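Local coordinates for protein ornithine carbamoyltransferase (Gloeobacter violaceus, PDB 3GD5) that probably catalyses the reversible transfer of the carbamoyl group from carbamoyl phosphate to ornithine, yielding citrulline in the biosynthesis of arginine, at residues R13-L17 with I126-N130; V93-R98 with E119-A124; T231-T235 with R246-E251. All coordinates share one frame; numbering follows the deposited sequence.

Interaction 1: R13-L17 with I126-N130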
ATOM      1  N   ARG A  13     -36.031  15.822  18.987  1.00 49.58           N
ATOM      2  CA  ARG A  13     -36.158  14.415  18.650  1.00 48.99           C
ATOM      3  C   ARG A  13     -34.880  13.770  19.185  1.00 48.35           C
ATOM      4  O   ARG A  13     -33.951  14.468  19.592  1.00 48.13           O
ATOM      5  CB  ARG A  13     -36.214  14.232  17.145  1.00 49.70           C
ATOM      6  CG  ARG A  13     -37.405  14.866  16.484  1.00 53.08           C
ATOM      7  CD  ARG A  13     -37.510  14.359  15.066  1.00 56.42           C
ATOM      8  NE  ARG A  13     -38.491  15.112  14.304  1.00 61.03           N
ATOM      9  CZ  ARG A  13     -38.753  14.904  13.018  1.00 64.24           C
ATOM     10  NH1 ARG A  13     -38.105  13.956  12.347  1.00 64.78           N
ATOM     11  NH2 ARG A  13     -39.655  15.656  12.398  1.00 66.52           N
ATOM     12  N   PRO A  14     -34.812  12.433  19.185  1.00 48.22           N
ATOM     13  CA  PRO A  14     -33.622  11.735  19.684  1.00 47.46           C
ATOM     14  C   PRO A  14     -32.338  12.038  18.910  1.00 46.56           C
ATOM     15  O   PRO A  14     -31.277  12.216  19.507  1.00 46.09           O
ATOM     16  CB  PRO A  14     -34.011  10.265  19.571  1.00 47.68           C
ATOM     17  CG  PRO A  14     -35.502  10.298  19.739  1.00 48.39           C
ATOM     18  CD  PRO A  14     -35.898  11.479  18.899  1.00 48.02           C
ATOM     19  N   ASP A  15     -32.442  12.107  17.586  1.00 45.13           N
ATOM     20  CA  ASP A  15     -31.283  12.336  16.730  1.00 43.43           C
ATOM     21  C   ASP A  15     -31.295  13.625  15.906  1.00 41.81           C
ATOM     22  O   ASP A  15     -32.301  14.327  15.828  1.00 40.98           O
ATOM     23  CB  ASP A  15     -31.144  11.160  15.759  1.00 42.93           C
ATOM     24  CG  ASP A  15     -31.381   9.820  16.429  1.00 44.59           C
ATOM     25  OD1 ASP A  15     -30.626   9.467  17.351  1.00 44.72           O
ATOM     26  OD2 ASP A  15     -32.332   9.117  16.032  1.00 45.87           O
ATOM     27  N   LEU A  16     -30.149  13.921  15.300  1.00 40.25           N
ATOM     28  CA  LEU A  16     -29.995  15.068  14.412  1.00 39.60           C
ATOM     29  C   LEU A  16     -29.279  14.509  13.198  1.00 39.65           C
ATOM     30  O   LEU A  16     -28.066  14.651  13.067  1.00 40.21           O
ATOM     31  CB  LEU A  16     -29.147  16.188  15.033  1.00 38.75           C
ATOM     32  CG  LEU A  16     -28.826  17.307  14.025  1.00 39.23           C
ATOM     33  CD1 LEU A  16     -30.125  17.872  13.452  1.00 39.89           C
ATOM     34  CD2 LEU A  16     -28.016  18.405  14.683  1.00 39.24           C
ATOM     35  N   LEU A  17     -30.047  13.852  12.334  1.00 39.44           N
ATOM     36  CA  LEU A  17     -29.550  13.224  11.112  1.00 39.62           C
ATOM     37  C   LEU A  17     -29.640  14.172   9.933  1.00 41.25           C
ATOM     38  O   LEU A  17     -28.801  14.148   9.032  1.00 40.53           O
ATOM     39  CB  LEU A  17     -30.387  11.987  10.792  1.00 38.87           C
ATOM     40  CG  LEU A  17     -30.045  10.684  11.506  1.00 41.58           C
ATOM     41  CD1 LEU A  17     -29.631  10.966  12.932  1.00 41.31           C
ATOM     42  CD2 LEU A  17     -31.232   9.741  11.433  1.00 38.80           C
ATOM     43  N   ILE A 126     -28.926   4.990  21.142  1.00 42.07           N
ATOM     44  CA  ILE A 126     -28.414   6.208  21.761  1.00 38.93           C
ATOM     45  C   ILE A 126     -28.431   7.333  20.729  1.00 38.44           C
ATOM     46  O   ILE A 126     -28.405   7.083  19.520  1.00 40.05           O
ATOM     47  CB  ILE A 126     -26.965   6.026  22.330  1.00 38.92           C
ATOM     48  CG1 ILE A 126     -26.075   5.294  21.322  1.00 35.96           C
ATOM     49  CG2 ILE A 126     -27.013   5.279  23.663  1.00 35.54           C
ATOM     50  CD1 ILE A 126     -24.600   5.253  21.727  1.00 33.78           C
ATOM     51  N   PRO A 127     -28.482   8.588  21.191  1.00 37.19           N
ATOM     52  CA  PRO A 127     -28.508   9.728  20.271  1.00 37.81           C
ATOM     53  C   PRO A 127     -27.439   9.651  19.186  1.00 38.99           C
ATOM     54  O   PRO A 127     -26.268   9.395  19.473  1.00 40.07           O
ATOM     55  CB  PRO A 127     -28.296  10.923  21.193  1.00 37.52           C
ATOM     56  CG  PRO A 127     -28.878  10.466  22.498  1.00 37.14           C
ATOM     57  CD  PRO A 127     -28.395   9.038  22.593  1.00 36.46           C
ATOM     58  N   VAL A 128     -27.844   9.864  17.939  1.00 38.87           N
ATOM     59  CA  VAL A 128     -26.912   9.849  16.821  1.00 37.40           C
ATOM     60  C   VAL A 128     -26.936  11.201  16.113  1.00 38.06           C
ATOM     61  O   VAL A 128     -27.999  11.719  15.764  1.00 38.94           O
ATOM     62  CB  VAL A 128     -27.247   8.738  15.807  1.00 38.49           C
ATOM     63  CG1 VAL A 128     -26.383   8.897  14.555  1.00 39.18           C
ATOM     64  CG2 VAL A 128     -27.009   7.374  16.437  1.00 37.65           C
ATOM     65  N   ILE A 129     -25.752  11.770  15.908  1.00 35.71           N
ATOM     66  CA  ILE A 129     -25.619  13.064  15.263  1.00 34.39           C
ATOM     67  C   ILE A 129     -24.900  12.916  13.937  1.00 34.88           C
ATOM     68  O   ILE A 129     -23.900  12.205  13.838  1.00 36.62           O
ATOM     69  CB  ILE A 129     -24.818  14.033  16.151  1.00 33.78           C
ATOM     70  CG1 ILE A 129     -25.524  14.200  17.496  1.00 33.47           C
ATOM     71  CG2 ILE A 129     -24.642  15.370  15.451  1.00 33.21           C
ATOM     72  CD1 ILE A 129     -24.636  14.778  18.577  1.00 35.07           C
ATOM     73  N   ASN A 130     -25.411  13.589  12.918  1.00 35.30           N
ATOM     74  CA  ASN A 130     -24.805  13.554  11.598  1.00 35.78           C
ATOM     75  C   ASN A 130     -23.612  14.504  11.598  1.00 35.99           C
ATOM     76  O   ASN A 130     -23.785  15.721  11.621  1.00 35.70           O
ATOM     77  CB  ASN A 130     -25.823  13.992  10.534  1.00 35.21           C
ATOM     78  CG  ASN A 130     -25.207  14.117   9.154  1.00 35.59           C
ATOM     79  OD1 ASN A 130     -23.994  14.019   8.997  1.00 36.76           O
ATOM     80  ND2 ASN A 130     -26.041  14.346   8.146  1.00 32.61           N
TER
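Asp15 and Val128 begin a short parallel pairing: the Asp15 carboxylate turns toward the segment 126-130 and accepts the amide of Val128, Asp15 OD1 lying 2.9 Å from Val128 N. The donor meets this oxygen on its anti side, 23° out of the carboxylate plane. With CG anti to the carbonyl carbon (chi1 -42°), the carboxylate is carried to the side of the backbone N, and OD1 takes the amide as a neighbouring strand's carbonyl might have done. With an alanine here the Val128 amide would probably lose its side-chain acceptor, leaving the start of the pairing to the Leu16 bonds. Next along, Leu16 N donates to Val128 O (3.1 Å), and Leu16 O receives Asn130 N (2.9 Å). This pair of bonds on both sides of Ile129 is the signature of a parallel bridge, here a single one. It lays the segment 13-17, which forms no regular strand, along the outer side of strand 128-130, the end strand of the parallel sheet in the carbamoyl phosphate-binding domain. The other neighbour of that strand is 106-110, through backbone hydrogen bonds joining Leu107 to Pro127 and Ile129, and Ile109 to Ile129. At the far end a first torsion of 174° swings the Asn130 amide toward Leu17, where ND2 donates to Leu17 O at 2.9 Å, with the acceptor close to the amide plane. Leu17 O has a second donor in Gln114 NE2. Leu17 CD1 comes down over the Val128 carbonyl, 3.4 Å from Val128 O, and lies 4.2 Å from Val128 CG1. The Asn130 side chain also touches Pro138, a probable carbamoyl phosphate-binding residue.

Interaction 2: V93-R98 with E119-A124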
ATOM      1  N   VAL A  93     -23.181  -3.138  10.481  1.00 45.10           N
ATOM      2  CA  VAL A  93     -23.447  -1.993  11.346  1.00 46.11           C
ATOM      3  C   VAL A  93     -24.403  -2.279  12.501  1.00 45.86           C
ATOM      4  O   VAL A  93     -24.243  -1.726  13.590  1.00 45.45           O
ATOM      5  CB  VAL A  93     -24.002  -0.787  10.542  1.00 47.83           C
ATOM      6  CG1 VAL A  93     -23.021  -0.397   9.445  1.00 48.45           C
ATOM      7  CG2 VAL A  93     -25.351  -1.127   9.952  1.00 50.36           C
ATOM      8  N   ARG A  94     -25.396  -3.135  12.274  1.00 44.80           N
ATOM      9  CA  ARG A  94     -26.340  -3.439  13.334  1.00 44.42           C
ATOM     10  C   ARG A  94     -25.650  -4.093  14.528  1.00 43.28           C
ATOM     11  O   ARG A  94     -26.085  -3.931  15.666  1.00 44.75           O
ATOM     12  CB  ARG A  94     -27.482  -4.317  12.812  1.00 45.83           C
ATOM     13  CG  ARG A  94     -27.085  -5.639  12.172  1.00 48.00           C
ATOM     14  CD  ARG A  94     -28.353  -6.385  11.768  1.00 51.22           C
ATOM     15  NE  ARG A  94     -28.116  -7.763  11.346  1.00 56.53           N
ATOM     16  CZ  ARG A  94     -27.686  -8.128  10.140  1.00 59.03           C
ATOM     17  NH1 ARG A  94     -27.437  -7.214   9.207  1.00 60.09           N
ATOM     18  NH2 ARG A  94     -27.512  -9.416   9.864  1.00 60.09           N
ATOM     19  N   ASP A  95     -24.570  -4.827  14.281  1.00 41.38           N
ATOM     20  CA  ASP A  95     -23.849  -5.457  15.386  1.00 39.65           C
ATOM     21  C   ASP A  95     -22.976  -4.416  16.069  1.00 39.33           C
ATOM     22  O   ASP A  95     -23.001  -4.278  17.293  1.00 38.39           O
ATOM     23  CB  ASP A  95     -22.981  -6.618  14.892  1.00 37.75           C
ATOM     24  CG  ASP A  95     -23.805  -7.827  14.464  1.00 37.06           C
ATOM     25  OD1 ASP A  95     -25.038  -7.817  14.646  1.00 36.27           O
ATOM     26  OD2 ASP A  95     -23.218  -8.796  13.952  1.00 37.01           O
ATOM     27  N   THR A  96     -22.214  -3.666  15.278  1.00 37.71           N
ATOM     28  CA  THR A  96     -21.350  -2.650  15.851  1.00 37.97           C
ATOM     29  C   THR A  96     -22.142  -1.537  16.543  1.00 36.63           C
ATOM     30  O   THR A  96     -21.705  -1.010  17.561  1.00 34.64           O
ATOM     31  CB  THR A  96     -20.376  -2.067  14.786  1.00 40.09           C
ATOM     32  OG1 THR A  96     -20.155  -0.671  15.034  1.00 43.14           O
ATOM     33  CG2 THR A  96     -20.911  -2.275  13.394  1.00 41.30           C
ATOM     34  N   ALA A  97     -23.322  -1.202  16.023  1.00 36.03           N
ATOM     35  CA  ALA A  97     -24.132  -0.152  16.644  1.00 35.96           C
ATOM     36  C   ALA A  97     -24.655  -0.612  18.005  1.00 36.11           C
ATOM     37  O   ALA A  97     -24.610   0.130  18.994  1.00 36.57           O
ATOM     38  CB  ALA A  97     -25.300   0.222  15.741  1.00 36.87           C
ATOM     39  N   ARG A  98     -25.140  -1.844  18.053  1.00 35.65           N
ATOM     40  CA  ARG A  98     -25.671  -2.398  19.289  1.00 35.81           C
ATOM     41  C   ARG A  98     -24.624  -2.500  20.388  1.00 35.66           C
ATOM     42  O   ARG A  98     -24.923  -2.242  21.555  1.00 35.88           O
ATOM     43  CB  ARG A  98     -26.313  -3.760  19.020  1.00 34.68           C
ATOM     44  CG  ARG A  98     -27.736  -3.635  18.492  1.00 34.92           C
ATOM     45  CD  ARG A  98     -28.376  -4.980  18.231  1.00 37.41           C
ATOM     46  NE  ARG A  98     -27.713  -5.687  17.140  1.00 37.80           N
ATOM     47  CZ  ARG A  98     -28.198  -6.771  16.547  1.00 39.09           C
ATOM     48  NH1 ARG A  98     -29.362  -7.284  16.934  1.00 39.21           N
ATOM     49  NH2 ARG A  98     -27.518  -7.348  15.565  1.00 36.26           N
ATOM     50  N   GLU A 119     -28.993   3.623   9.750  1.00 48.91           N
ATOM     51  CA  GLU A 119     -28.795   2.264  10.256  1.00 48.03           C
ATOM     52  C   GLU A 119     -28.298   2.368  11.699  1.00 47.00           C
ATOM     53  O   GLU A 119     -28.842   1.737  12.613  1.00 43.36           O
ATOM     54  CB  GLU A 119     -27.731   1.542   9.422  1.00 51.01           C
ATOM     55  CG  GLU A 119     -28.236   0.505   8.443  1.00 56.47           C
ATOM     56  CD  GLU A 119     -28.649  -0.787   9.124  1.00 59.18           C
ATOM     57  OE1 GLU A 119     -29.626  -0.763   9.897  1.00 62.48           O
ATOM     58  OE2 GLU A 119     -27.997  -1.827   8.888  1.00 60.18           O
ATOM     59  N   TYR A 120     -27.250   3.166  11.891  1.00 44.87           N
ATOM     60  CA  TYR A 120     -26.676   3.360  13.212  1.00 44.71           C
ATOM     61  C   TYR A 120     -27.696   3.883  14.211  1.00 45.41           C
ATOM     62  O   TYR A 120     -27.848   3.331  15.295  1.00 45.13           O
ATOM     63  CB  TYR A 120     -25.506   4.344  13.153  1.00 43.84           C
ATOM     64  CG  TYR A 120     -24.203   3.741  12.703  1.00 42.93           C
ATOM     65  CD1 TYR A 120     -23.861   3.696  11.355  1.00 41.90           C
ATOM     66  CD2 TYR A 120     -23.302   3.220  13.632  1.00 41.94           C
ATOM     67  CE1 TYR A 120     -22.652   3.147  10.944  1.00 43.81           C
ATOM     68  CE2 TYR A 120     -22.097   2.671  13.235  1.00 41.75           C
ATOM     69  CZ  TYR A 120     -21.776   2.638  11.891  1.00 42.43           C
ATOM     70  OH  TYR A 120     -20.577   2.103  11.490  1.00 45.04           O
ATOM     71  N   ALA A 121     -28.383   4.961  13.846  1.00 46.67           N
ATOM     72  CA  ALA A 121     -29.372   5.562  14.731  1.00 49.66           C
ATOM     73  C   ALA A 121     -30.420   4.532  15.118  1.00 50.63           C
ATOM     74  O   ALA A 121     -30.871   4.474  16.261  1.00 52.93           O
ATOM     75  CB  ALA A 121     -30.042   6.752  14.041  1.00 49.25           C
ATOM     76  N   HIS A 122     -30.792   3.710  14.149  1.00 50.85           N
ATOM     77  CA  HIS A 122     -31.797   2.682  14.352  1.00 52.00           C
ATOM     78  C   HIS A 122     -31.401   1.627  15.392  1.00 51.16           C
ATOM     79  O   HIS A 122     -32.196   1.278  16.264  1.00 51.68           O
ATOM     80  CB  HIS A 122     -32.085   2.012  13.009  1.00 55.12           C
ATOM     81  CG  HIS A 122     -33.265   1.096  13.030  1.00 60.12           C
ATOM     82  ND1 HIS A 122     -33.359   0.021  13.887  1.00 62.41           N
ATOM     83  CD2 HIS A 122     -34.399   1.087  12.289  1.00 61.34           C
ATOM     84  CE1 HIS A 122     -34.499  -0.612  13.673  1.00 63.91           C
ATOM     85  NE2 HIS A 122     -35.148   0.015  12.707  1.00 63.55           N
ATOM     86  N   TYR A 123     -30.165   1.142  15.307  1.00 48.99           N
ATOM     87  CA  TYR A 123     -29.673   0.100  16.206  1.00 47.11           C
ATOM     88  C   TYR A 123     -28.909   0.526  17.461  1.00 45.10           C
ATOM     89  O   TYR A 123     -28.899  -0.202  18.448  1.00 42.85           O
ATOM     90  CB  TYR A 123     -28.797  -0.871  15.410  1.00 47.57           C
ATOM     91  CG  TYR A 123     -29.572  -1.786  14.503  1.00 47.68           C
ATOM     92  CD1 TYR A 123     -30.321  -2.832  15.028  1.00 49.52           C
ATOM     93  CD2 TYR A 123     -29.569  -1.604  13.125  1.00 48.67           C
ATOM     94  CE1 TYR A 123     -31.047  -3.679  14.202  1.00 50.45           C
ATOM     95  CE2 TYR A 123     -30.293  -2.445  12.287  1.00 50.81           C
ATOM     96  CZ  TYR A 123     -31.028  -3.481  12.837  1.00 50.85           C
ATOM     97  OH  TYR A 123     -31.744  -4.328  12.027  1.00 53.25           O
ATOM     98  N   ALA A 124     -28.268   1.691  17.420  1.00 44.08           N
ATOM     99  CA  ALA A 124     -27.480   2.179  18.548  1.00 43.74           C
ATOM    100  C   ALA A 124     -28.249   2.315  19.859  1.00 44.90           C
ATOM    101  O   ALA A 124     -27.728   1.985  20.928  1.00 44.66           O
ATOM    102  CB  ALA A 124     -26.831   3.516  18.189  1.00 42.86           C
TER
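Helices 93-98 and 119-124 meet closest at Ala97 and Ala124, their segment axes passing 7.9 Å apart at a crossing angle of -51°, and here Ala124 CA makes a CA-H...O contact with Ala97 O. No hydrogen bond crosses the interface, so side-chain packing carries it. The small Ala97 CB packs on Tyr123 CB (3.7 Å) and reaches the Tyr120 ring at CD2 (4.2 Å). Tyr123 lays its ring over Arg94: Arg94 CB stands 3.4 Å from the ring centroid, nearly on the ring normal, in a CH-pi contact. Arg94 CG sits between its backbone N and carbonyl carbon (chi1 57°), and the extended chain then runs alongside the ring toward the Tyr123 hydroxyl. The opposite face of the ring is covered by the imidazole of His122. Val93 works on the other tyrosine, with CB over one face of Tyr120 toward its rim and CG1 3.9 Å from Tyr120 CE1. Val93 CG2 is tight against the Glu119 carboxylate, an unusually close approach of 2.9 Å to Glu119 OE2 with no bond. Arg98 bends back along its own helix, forming a salt bridge with Asp95 and another with Glu287 of a neighbouring subunit; Arg277 of that subunit forms a salt bridge with Asp95. Tyr120 and Ala124 also rest on Ile109 and Leu107 of strand 106-110, while Ala121 touches the 13-17 loop.

Interaction 3: T231-T235 with R246-E251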
ATOM      1  N   THR A 231     -19.983  29.824  -0.166  1.00 40.30           N
ATOM      2  CA  THR A 231     -19.457  28.888  -1.141  1.00 39.42           C
ATOM      3  C   THR A 231     -18.706  27.767  -0.445  1.00 39.79           C
ATOM      4  O   THR A 231     -18.448  27.824   0.757  1.00 37.72           O
ATOM      5  CB  THR A 231     -18.540  29.573  -2.165  1.00 38.45           C
ATOM      6  OG1 THR A 231     -18.315  28.675  -3.258  1.00 37.32           O
ATOM      7  CG2 THR A 231     -17.214  29.955  -1.533  1.00 36.39           C
ATOM      8  N   ASP A 232     -18.356  26.750  -1.223  1.00 41.41           N
ATOM      9  CA  ASP A 232     -17.675  25.575  -0.710  1.00 41.29           C
ATOM     10  C   ASP A 232     -16.837  25.048  -1.860  1.00 42.11           C
ATOM     11  O   ASP A 232     -16.942  25.550  -2.979  1.00 40.93           O
ATOM     12  CB  ASP A 232     -18.730  24.548  -0.293  1.00 43.01           C
ATOM     13  CG  ASP A 232     -18.145  23.348   0.433  1.00 44.88           C
ATOM     14  OD1 ASP A 232     -16.913  23.292   0.637  1.00 46.23           O
ATOM     15  OD2 ASP A 232     -18.941  22.458   0.804  1.00 45.54           O
ATOM     16  N   VAL A 233     -16.006  24.045  -1.594  1.00 41.57           N
ATOM     17  CA  VAL A 233     -15.165  23.480  -2.642  1.00 43.03           C
ATOM     18  C   VAL A 233     -16.001  22.886  -3.780  1.00 42.98           C
ATOM     19  O   VAL A 233     -17.086  22.356  -3.550  1.00 42.77           O
ATOM     20  CB  VAL A 233     -14.237  22.391  -2.072  1.00 43.89           C
ATOM     21  CG1 VAL A 233     -13.641  21.574  -3.212  1.00 48.59           C
ATOM     22  CG2 VAL A 233     -13.119  23.041  -1.250  1.00 43.13           C
ATOM     23  N   TRP A 234     -15.494  22.983  -5.006  1.00 43.43           N
ATOM     24  CA  TRP A 234     -16.199  22.441  -6.162  1.00 45.08           C
ATOM     25  C   TRP A 234     -16.312  20.918  -6.063  1.00 46.53           C
ATOM     26  O   TRP A 234     -15.552  20.268  -5.344  1.00 46.79           O
ATOM     27  CB  TRP A 234     -15.484  22.819  -7.469  1.00 44.59           C
ATOM     28  CG  TRP A 234     -15.441  24.304  -7.753  1.00 44.11           C
ATOM     29  CD1 TRP A 234     -16.314  25.253  -7.300  1.00 44.11           C
ATOM     30  CD2 TRP A 234     -14.498  24.996  -8.592  1.00 44.45           C
ATOM     31  NE1 TRP A 234     -15.976  26.491  -7.803  1.00 44.62           N
ATOM     32  CE2 TRP A 234     -14.867  26.362  -8.597  1.00 44.30           C
ATOM     33  CE3 TRP A 234     -13.379  24.594  -9.339  1.00 43.95           C
ATOM     34  CZ2 TRP A 234     -14.156  27.331  -9.321  1.00 44.10           C
ATOM     35  CZ3 TRP A 234     -12.671  25.559 -10.060  1.00 44.01           C
ATOM     36  CH2 TRP A 234     -13.066  26.913 -10.044  1.00 44.47           C
ATOM     37  N   THR A 235     -17.264  20.362  -6.802  1.00 47.73           N
ATOM     38  CA  THR A 235     -17.507  18.926  -6.814  1.00 49.40           C
ATOM     39  C   THR A 235     -16.225  18.091  -6.885  1.00 48.83           C
ATOM     40  O   THR A 235     -15.295  18.415  -7.624  1.00 48.22           O
ATOM     41  CB  THR A 235     -18.414  18.548  -7.999  1.00 49.81           C
ATOM     42  OG1 THR A 235     -18.865  17.200  -7.840  1.00 50.91           O
ATOM     43  CG2 THR A 235     -17.651  18.667  -9.319  1.00 50.64           C
ATOM     44  N   ARG A 246     -13.799  20.455 -15.273  1.00 71.84           N
ATOM     45  CA  ARG A 246     -14.140  20.914 -13.936  1.00 70.98           C
ATOM     46  C   ARG A 246     -14.073  22.430 -13.841  1.00 70.51           C
ATOM     47  O   ARG A 246     -14.992  23.068 -13.329  1.00 69.60           O
ATOM     48  CB  ARG A 246     -13.211  20.283 -12.899  1.00 71.48           C
ATOM     49  CG  ARG A 246     -13.825  20.220 -11.510  1.00 73.11           C
ATOM     50  CD  ARG A 246     -12.975  19.407 -10.556  1.00 74.78           C
ATOM     51  NE  ARG A 246     -11.857  20.183 -10.038  1.00 78.05           N
ATOM     52  CZ  ARG A 246     -11.982  21.181  -9.170  1.00 78.75           C
ATOM     53  NH1 ARG A 246     -13.179  21.523  -8.718  1.00 80.79           N
ATOM     54  NH2 ARG A 246     -10.911  21.843  -8.761  1.00 79.38           N
ATOM     55  N   LEU A 247     -12.984  23.004 -14.339  1.00 71.31           N
ATOM     56  CA  LEU A 247     -12.804  24.452 -14.307  1.00 72.33           C
ATOM     57  C   LEU A 247     -13.827  25.152 -15.196  1.00 72.68           C
ATOM     58  O   LEU A 247     -14.583  26.005 -14.732  1.00 72.76           O
ATOM     59  CB  LEU A 247     -11.391  24.819 -14.760  1.00 72.03           C
ATOM     60  CG  LEU A 247     -11.053  26.310 -14.773  1.00 72.11           C
ATOM     61  CD1 LEU A 247     -11.263  26.900 -13.390  1.00 72.43           C
ATOM     62  CD2 LEU A 247      -9.618  26.496 -15.222  1.00 73.40           C
ATOM     63  N   GLN A 248     -13.839  24.789 -16.475  1.00 73.56           N
ATOM     64  CA  GLN A 248     -14.771  25.368 -17.441  1.00 74.28           C
ATOM     65  C   GLN A 248     -16.180  24.879 -17.136  1.00 73.48           C
ATOM     66  O   GLN A 248     -16.816  24.248 -17.976  1.00 74.53           O
ATOM     67  CB  GLN A 248     -14.391  24.947 -18.866  1.00 75.68           C
ATOM     68  CG  GLN A 248     -13.048  25.472 -19.360  1.00 78.29           C
ATOM     69  CD  GLN A 248     -13.070  26.961 -19.650  1.00 79.31           C
ATOM     70  OE1 GLN A 248     -13.821  27.426 -20.510  1.00 79.97           O
ATOM     71  NE2 GLN A 248     -12.244  27.717 -18.935  1.00 79.63           N
ATOM     72  N   LEU A 249     -16.666  25.175 -15.935  1.00 71.48           N
ATOM     73  CA  LEU A 249     -17.994  24.742 -15.518  1.00 70.02           C
ATOM     74  C   LEU A 249     -18.336  25.340 -14.160  1.00 68.40           C
ATOM     75  O   LEU A 249     -19.465  25.771 -13.923  1.00 67.95           O
ATOM     76  CB  LEU A 249     -18.035  23.215 -15.436  1.00 70.83           C
ATOM     77  CG  LEU A 249     -19.344  22.527 -15.048  1.00 72.06           C
ATOM     78  CD1 LEU A 249     -20.488  23.033 -15.917  1.00 72.69           C
ATOM     79  CD2 LEU A 249     -19.173  21.024 -15.209  1.00 72.40           C
ATOM     80  N   PHE A 250     -17.346  25.359 -13.274  1.00 66.23           N
ATOM     81  CA  PHE A 250     -17.497  25.909 -11.933  1.00 63.72           C
ATOM     82  C   PHE A 250     -16.812  27.268 -11.861  1.00 63.13           C
ATOM     83  O   PHE A 250     -17.067  28.064 -10.959  1.00 63.47           O
ATOM     84  CB  PHE A 250     -16.858  24.965 -10.917  1.00 62.46           C
ATOM     85  CG  PHE A 250     -17.797  23.938 -10.367  1.00 60.61           C
ATOM     86  CD1 PHE A 250     -18.738  24.288  -9.406  1.00 59.92           C
ATOM     87  CD2 PHE A 250     -17.736  22.621 -10.801  1.00 59.25           C
ATOM     88  CE1 PHE A 250     -19.608  23.337  -8.881  1.00 60.36           C
ATOM     89  CE2 PHE A 250     -18.602  21.661 -10.283  1.00 59.39           C
ATOM     90  CZ  PHE A 250     -19.539  22.019  -9.320  1.00 60.05           C
ATOM     91  N   GLU A 251     -15.943  27.511 -12.835  1.00 61.91           N
ATOM     92  CA  GLU A 251     -15.163  28.738 -12.943  1.00 61.88           C
ATOM     93  C   GLU A 251     -15.906  30.037 -12.615  1.00 60.63           C
ATOM     94  O   GLU A 251     -15.429  30.842 -11.819  1.00 59.60           O
ATOM     95  CB  GLU A 251     -14.584  28.824 -14.356  1.00 64.03           C
ATOM     96  CG  GLU A 251     -13.381  29.729 -14.503  1.00 66.30           C
ATOM     97  CD  GLU A 251     -12.826  29.704 -15.916  1.00 68.08           C
ATOM     98  OE1 GLU A 251     -11.770  30.331 -16.152  1.00 68.80           O
ATOM     99  OE2 GLU A 251     -13.452  29.059 -16.788  1.00 66.73           O
TER
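Trp234 and Phe250 lie face against face, their side chains running past each other in opposite directions. The five-membered ring of Trp234 and the ring of Phe250 form an offset stack, with centroids 4.5 Å apart and planes inclined by 22°. Each residue also sets its CB over the other's ring. Phe250 CB stands 3.3 Å from the centroid of the Trp234 five-membered ring, close to the ring normal, whereas Trp234 CB sits 4.0 Å from the Phe250 centroid, over the face but shifted toward the rim. This reciprocal CH-pi arrangement goes with the offset of the two rings. Trp234 CG is anti to its carbonyl carbon (chi1 -64°), which carries the indole across the short helix 247-250, its six-membered part passing Phe250 O and ending at Leu247, where Trp234 CH2 is 3.8 Å from Leu247 CD1. The contact lies in the ornithine-binding domain, in the loop that leaves strand 228-231 with Asp232, a probable ornithine-binding residue, and leads into the Ser-Met-Gly loop of ornithine carbamoyltransferases. Residues 236-244 of that loop are not modelled, so Trp234 and Phe250 pack together where the chain becomes ordered on either side of the gap. Arg246, bent at chi3 (80°), brings its guanidinium to the indole edge, its plane steeply inclined to the ring. Arg246 NH1 makes tight non-bonded contacts there, 2.9 Å from Trp234 CB and 3.1 Å from Trp234 CE3, while NH2 forms a salt bridge with Glu279. The guanidinium is thus set beside the ring and not stacked on it. Thr235 comes at about a right angle to Phe250, its methyl CG2 lying 3.3 Å from Phe250 CE2. Phe192 joins them, meeting Phe250 edge-to-face and touching Thr235 as well.

Overall arrangement
Interactions 1 and 2 belong to the carbamoyl phosphate-binding domain and interaction 3 to the ornithine-binding domain. The first two have centres 12 Å apart and touch where Val128, Asp15 and Leu17 pack on Ala121 of helix 114-124, which leads directly into strand 128-130. Both segments of interaction 2 fall between those of interaction 1 in the chain, and helix 114-124 serves both, packing on helix 93-100 as well. Interaction 3 follows later, its centre about 32 Å from that of interaction 1 and 36 Å from that of interaction 2. It joins the modelled ends on the two sides of the disordered loop. Interaction 2 meets a neighbouring subunit through salt bridges; interaction 3 touches a different one at Leu249.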